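Side-chain contacts in nitroreductase-like family protein (Bacillus cereus, PDB 2I7H), which belongs to the nitroreductase-like flavoproteins and binds flavin mononucleotide (FMN) in an alpha-beta fold built round an antiparallel sheet: residues Q95-M100 and E149-T154; Q121-L126 and G161-G166. All coordinates share one frame; numbering follows the deposited sequence. Where two conformers were deposited one is given.

Interaction 1: Q95-M100 and E149-T154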
loop_
_atom_site.group_PDB
_atom_site.type_symbol
_atom_site.label_atom_id
_atom_site.label_comp_id
_atom_site.label_asym_id
_atom_site.label_seq_id
_atom_site.Cartn_x
_atom_site.Cartn_y
_atom_site.Cartn_z
ATOM N N GLN A 95 19.062 -5.579 2.370
ATOM C CA GLN A 95 18.094 -5.446 1.274
ATOM C C GLN A 95 17.025 -6.507 1.443
ATOM O O GLN A 95 17.329 -7.657 1.788
ATOM C CB GLN A 95 18.745 -5.627 -0.097
ATOM C CG GLN A 95 19.529 -4.437 -0.587
ATOM C CD GLN A 95 20.996 -4.496 -0.208
ATOM O OE1 GLN A 95 21.574 -5.582 -0.033
ATOM N NE2 GLN A 95 21.623 -3.313 -0.103
ATOM N N ILE A 96 15.780 -6.114 1.201
ATOM C CA ILE A 96 14.654 -7.034 1.166
ATOM C C ILE A 96 13.940 -6.987 -0.194
ATOM O O ILE A 96 13.314 -5.990 -0.545
ATOM C CB ILE A 96 13.671 -6.813 2.341
ATOM C CG1 ILE A 96 14.423 -7.003 3.665
ATOM C CG2 ILE A 96 12.548 -7.853 2.280
ATOM C CD1 ILE A 96 13.591 -6.825 4.885
ATOM N N VAL A 97 14.087 -8.059 -0.968
ATOM C CA VAL A 97 13.366 -8.190 -2.224
ATOM C C VAL A 97 11.962 -8.710 -1.871
ATOM O O VAL A 97 11.820 -9.749 -1.233
ATOM C CB VAL A 97 14.105 -9.122 -3.235
ATOM C CG1 VAL A 97 13.390 -9.133 -4.540
ATOM C CG2 VAL A 97 15.575 -8.719 -3.449
ATOM N N VAL A 98 10.941 -7.948 -2.215
ATOM C CA VAL A 98 9.554 -8.339 -1.921
ATOM C C VAL A 98 8.923 -8.764 -3.244
ATOM O O VAL A 98 8.917 -7.995 -4.221
ATOM C CB VAL A 98 8.726 -7.187 -1.313
ATOM C CG1 VAL A 98 7.281 -7.627 -1.104
ATOM C CG2 VAL A 98 9.372 -6.642 0.028
ATOM N N TYR A 99 8.415 -9.987 -3.282
ATOM C CA TYR A 99 7.875 -10.515 -4.502
ATOM C C TYR A 99 6.582 -11.296 -4.256
ATOM O O TYR A 99 6.218 -11.588 -3.107
ATOM C CB TYR A 99 8.938 -11.343 -5.277
ATOM C CG TYR A 99 9.300 -12.613 -4.617
ATOM C CD1 TYR A 99 10.296 -12.652 -3.624
ATOM C CD2 TYR A 99 8.638 -13.789 -4.944
ATOM C CE1 TYR A 99 10.621 -13.829 -2.998
ATOM C CE2 TYR A 99 8.957 -14.984 -4.321
ATOM C CZ TYR A 99 9.945 -14.992 -3.340
ATOM O OH TYR A 99 10.255 -16.176 -2.724
HETATM N N MSE A 100 5.886 -11.600 -5.351
HETATM C CA MSE A 100 4.635 -12.359 -5.318
HETATM C C MSE A 100 4.504 -13.223 -6.572
HETATM O O MSE A 100 5.105 -12.922 -7.610
HETATM C CB MSE A 100 3.412 -11.421 -5.216
HETATM C CG MSE A 100 3.289 -10.466 -6.409
HETATM SE SE MSE A 100 1.725 -9.346 -6.257
HETATM C CE MSE A 100 1.118 -9.444 -8.031
ATOM N N GLU A 149 15.872 -14.212 -12.631
ATOM C CA GLU A 149 16.451 -15.558 -12.646
ATOM C C GLU A 149 17.724 -15.561 -11.794
ATOM O O GLU A 149 17.951 -16.472 -11.010
ATOM C CB GLU A 149 16.689 -16.018 -14.104
ATOM C CG GLU A 149 17.954 -16.786 -14.376
ATOM C CD GLU A 149 18.994 -16.006 -15.235
ATOM O OE1 GLU A 149 20.072 -15.604 -14.692
ATOM O OE2 GLU A 149 18.745 -15.820 -16.460
ATOM N N GLY A 150 18.520 -14.500 -11.934
ATOM C CA GLY A 150 19.726 -14.280 -11.138
ATOM C C GLY A 150 19.568 -14.360 -9.626
ATOM O O GLY A 150 20.490 -14.797 -8.949
ATOM N N ILE A 151 18.415 -13.936 -9.089
ATOM C CA ILE A 151 18.156 -14.086 -7.641
ATOM C C ILE A 151 17.290 -15.312 -7.301
ATOM O O ILE A 151 16.815 -15.436 -6.169
ATOM C CB ILE A 151 17.569 -12.809 -6.963
ATOM C CG1 ILE A 151 16.204 -12.418 -7.571
ATOM C CG2 ILE A 151 18.569 -11.664 -6.967
ATOM C CD1 ILE A 151 15.481 -11.293 -6.824
ATOM N N GLY A 152 17.083 -16.202 -8.278
ATOM C CA GLY A 152 16.366 -17.463 -8.041
ATOM C C GLY A 152 14.840 -17.450 -8.091
ATOM O O GLY A 152 14.195 -18.374 -7.580
ATOM N N LEU A 153 14.256 -16.413 -8.689
ATOM C CA LEU A 153 12.819 -16.387 -8.937
ATOM C C LEU A 153 12.487 -16.934 -10.327
ATOM O O LEU A 153 13.278 -16.791 -11.274
ATOM C CB LEU A 153 12.254 -14.968 -8.808
ATOM C CG LEU A 153 12.360 -14.263 -7.469
ATOM C CD1 LEU A 153 11.719 -12.951 -7.560
ATOM C CD2 LEU A 153 11.669 -15.088 -6.468
ATOM N N THR A 154 11.305 -17.545 -10.442
ATOM C CA THR A 154 10.829 -18.110 -11.712
ATOM C C THR A 154 10.088 -17.043 -12.500
ATOM O O THR A 154 9.848 -15.958 -11.985
ATOM C CB THR A 154 9.914 -19.346 -11.463
ATOM O OG1 THR A 154 8.653 -18.928 -10.898
ATOM C CG2 THR A 154 10.600 -20.345 -10.517
#
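V97 and Y99, two residues apart on strand 94-101, face I151 and L153, with CA atoms 9.3 Å apart for V97 and I151 and 8.9 Å apart for Y99 and L153. At that spacing only side chains meet. L153 makes the fuller contact. Its CD2 methyl sits over one face of the Y99 ring in a CH-pi contact, 3.5 Å from the ring centroid and 12° off the normal. CD1 of the same leucine reaches the root of the tyrosine, 3.8 Å from Y99 CG. Chi1 of 69° swings the ring out from the strand on the L153 side, with CG lodged between N and C, and chi2 of -86° sets its tilt.

The segment 149-154 is the end of helix 145-150 and the turn after it. A Schellman motif closes that helix. G152 is its C-prime residue, with positive phi, and G152 N donates to E149 O at 2.9 Å. L153 N pairs with the carbonyl of the residue before E149. The turn after the helix, which leads to strand 157-167, packs on one face of the sheet in this nitroreductase-like fold. I151 also touches L65 and A68 of helix 62-71. The opposite face of strand 94-101 is covered by helix 106-129, through V98 and M100. V97 and I151 meet tip to tip, CG1 of the valine 3.8 Å from CD1 of the isoleucine.

Interaction 2: Q121-L126 and G161-G166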
loop_
_atom_site.group_PDB
_atom_site.type_symbol
_atom_site.label_atom_id
_atom_site.label_comp_id
_atom_site.label_asym_id
_atom_site.label_seq_id
_atom_site.Cartn_x
_atom_site.Cartn_y
_atom_site.Cartn_z
ATOM N N GLN A 121 4.314 -0.821 2.857
ATOM C CA GLN A 121 4.051 0.423 3.530
ATOM C C GLN A 121 3.949 0.237 5.054
ATOM O O GLN A 121 4.540 1.011 5.797
ATOM C CB GLN A 121 2.800 1.105 2.972
ATOM C CG GLN A 121 2.372 2.346 3.766
ATOM C CD GLN A 121 3.350 3.501 3.715
ATOM O OE1 GLN A 121 3.072 4.577 4.267
ATOM N NE2 GLN A 121 4.495 3.301 3.083
ATOM N N ASN A 122 3.227 -0.805 5.493
ATOM C CA ASN A 122 3.214 -1.194 6.904
ATOM C C ASN A 122 4.628 -1.321 7.423
ATOM O O ASN A 122 4.962 -0.785 8.469
ATOM C CB ASN A 122 2.582 -2.568 7.078
ATOM C CG ASN A 122 1.083 -2.542 7.129
ATOM O OD1 ASN A 122 0.436 -1.501 7.250
ATOM N ND2 ASN A 122 0.511 -3.729 7.056
ATOM N N PHE A 123 5.444 -2.081 6.689
ATOM C CA PHE A 123 6.813 -2.349 7.094
ATOM C C PHE A 123 7.596 -1.050 7.246
ATOM O O PHE A 123 8.350 -0.892 8.201
ATOM C CB PHE A 123 7.547 -3.232 6.087
ATOM C CG PHE A 123 8.965 -3.435 6.455
ATOM C CD1 PHE A 123 9.329 -4.430 7.400
ATOM C CD2 PHE A 123 9.942 -2.589 5.959
ATOM C CE1 PHE A 123 10.645 -4.569 7.766
ATOM C CE2 PHE A 123 11.258 -2.731 6.330
ATOM C CZ PHE A 123 11.619 -3.706 7.226
ATOM N N GLN A 124 7.414 -0.137 6.293
ATOM C CA GLN A 124 8.147 1.131 6.290
ATOM C C GLN A 124 7.792 1.964 7.522
ATOM O O GLN A 124 8.672 2.570 8.129
ATOM C CB GLN A 124 7.877 1.904 5.009
ATOM C CG GLN A 124 8.564 1.364 3.731
ATOM C CD GLN A 124 8.509 2.449 2.619
ATOM O OE1 GLN A 124 7.467 3.062 2.411
ATOM N NE2 GLN A 124 9.621 2.715 1.968
ATOM N N LEU A 125 6.512 1.932 7.903
ATOM C CA LEU A 125 5.996 2.615 9.087
ATOM C C LEU A 125 6.522 2.002 10.383
ATOM O O LEU A 125 7.060 2.689 11.239
ATOM C CB LEU A 125 4.452 2.611 9.068
ATOM C CG LEU A 125 3.821 3.433 7.955
ATOM C CD1 LEU A 125 2.274 3.338 7.966
ATOM C CD2 LEU A 125 4.321 4.873 8.028
ATOM N N LEU A 126 6.370 0.693 10.495
ATOM C CA LEU A 126 6.957 -0.099 11.569
ATOM C C LEU A 126 8.453 0.143 11.769
ATOM O O LEU A 126 8.915 0.297 12.905
ATOM C CB LEU A 126 6.667 -1.589 11.327
ATOM C CG LEU A 126 5.182 -1.963 11.441
ATOM C CD1 LEU A 126 4.835 -3.240 10.723
ATOM C CD2 LEU A 126 4.740 -2.065 12.902
ATOM N N GLY A 161 9.121 -4.650 -4.958
ATOM C CA GLY A 161 10.087 -3.662 -4.544
ATOM C C GLY A 161 11.303 -4.291 -3.924
ATOM O O GLY A 161 11.275 -5.452 -3.500
ATOM N N ILE A 162 12.399 -3.531 -3.916
ATOM C CA ILE A 162 13.558 -3.883 -3.114
ATOM C C ILE A 162 13.673 -2.819 -2.056
ATOM O O ILE A 162 13.834 -1.652 -2.361
ATOM C CB ILE A 162 14.865 -4.025 -3.932
ATOM C CG1 ILE A 162 14.643 -5.017 -5.084
ATOM C CG2 ILE A 162 16.059 -4.428 -2.980
ATOM C CD1 ILE A 162 15.890 -5.434 -5.859
ATOM N N LEU A 163 13.549 -3.223 -0.801
ATOM C CA LEU A 163 13.681 -2.286 0.298
ATOM C C LEU A 163 15.124 -2.267 0.782
ATOM O O LEU A 163 15.683 -3.309 1.083
ATOM C CB LEU A 163 12.752 -2.663 1.451
ATOM C CG LEU A 163 11.247 -2.605 1.272
ATOM C CD1 LEU A 163 10.687 -3.639 2.208
ATOM C CD2 LEU A 163 10.728 -1.194 1.609
ATOM N N HIS A 164 15.711 -1.074 0.828
ATOM C CA HIS A 164 17.075 -0.858 1.327
ATOM C C HIS A 164 16.958 -0.234 2.706
ATOM O O HIS A 164 16.247 0.735 2.885
ATOM C CB HIS A 164 17.869 0.026 0.377
ATOM C CG HIS A 164 18.177 -0.644 -0.930
ATOM N ND1 HIS A 164 19.457 -0.959 -1.321
ATOM C CD2 HIS A 164 17.364 -1.068 -1.932
ATOM C CE1 HIS A 164 19.428 -1.527 -2.516
ATOM N NE2 HIS A 164 18.169 -1.613 -2.903
ATOM N N ILE A 165 17.627 -0.822 3.681
ATOM C CA ILE A 165 17.280 -0.597 5.079
ATOM C C ILE A 165 18.523 -0.408 5.931
ATOM O O ILE A 165 19.512 -1.102 5.751
ATOM C CB ILE A 165 16.504 -1.810 5.659
ATOM C CG1 ILE A 165 15.323 -2.178 4.767
ATOM C CG2 ILE A 165 16.054 -1.551 7.106
ATOM C CD1 ILE A 165 14.940 -3.660 4.819
ATOM N N GLY A 166 18.450 0.520 6.877
ATOM C CA GLY A 166 19.463 0.629 7.924
ATOM C C GLY A 166 19.236 1.849 8.783
ATOM O O GLY A 166 18.349 2.666 8.500
#
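F123 overlaps two aliphatic side chains of strand 157-167, L163 and I165. Helix 106-129 packs here on the antiparallel sheet of the nitroreductase-like fold. The short helix and strand segments run nearly parallel, 5° apart, with axes 11.2 Å from each other. All four touching residues are buried, and the contact is apolar apart from the amide end of Q124.

L163 was modelled in two conformers, and its contacts here hold for the one given. F123 CD2 lies 4.0 Å from L163 CD1, and the two side chains pass one another, pointing opposite ways. I165 reaches the far end of the ring, its CD1 4.1 Å from F123 CE2. Both methyls approach the ring obliquely. Chi1 of 176°, with CG anti to N, carries the ring out to the methyls of L163 and I165. L36, L37 and A40 of helix 30-40 also pack on F123.

The Q124 side chain lies about 6 Å from a bound FMN and touches R17, one of the residues of the flavin pocket. P44 of the second subunit packs on it as well. Q124 crosses L163 with its aliphatic part, CG being 4.0 Å from L163 CD2.

Both interactions use the same antiparallel sheet, in which strands 94-101 and 157-167 are neighbours. Probable backbone hydrogen bonds join them directly, with I96 O 2.8 Å from L163 N and V98 N 2.8 Å from G161 O. I96 and I165 also pack side by side. Interaction 2 is core, close to the centre of the chain, on the sheet face covered by helix 106-129 near the second subunit. Interaction 1 is partly buried, its centre about 12 Å from the centre of the chain, and no other subunit touches it. Both contacts are largely apolar, but interaction 1 uses a partly exposed tyrosine and isoleucine, while the wholly buried interaction 2 takes in a glutamine amide near the FMN.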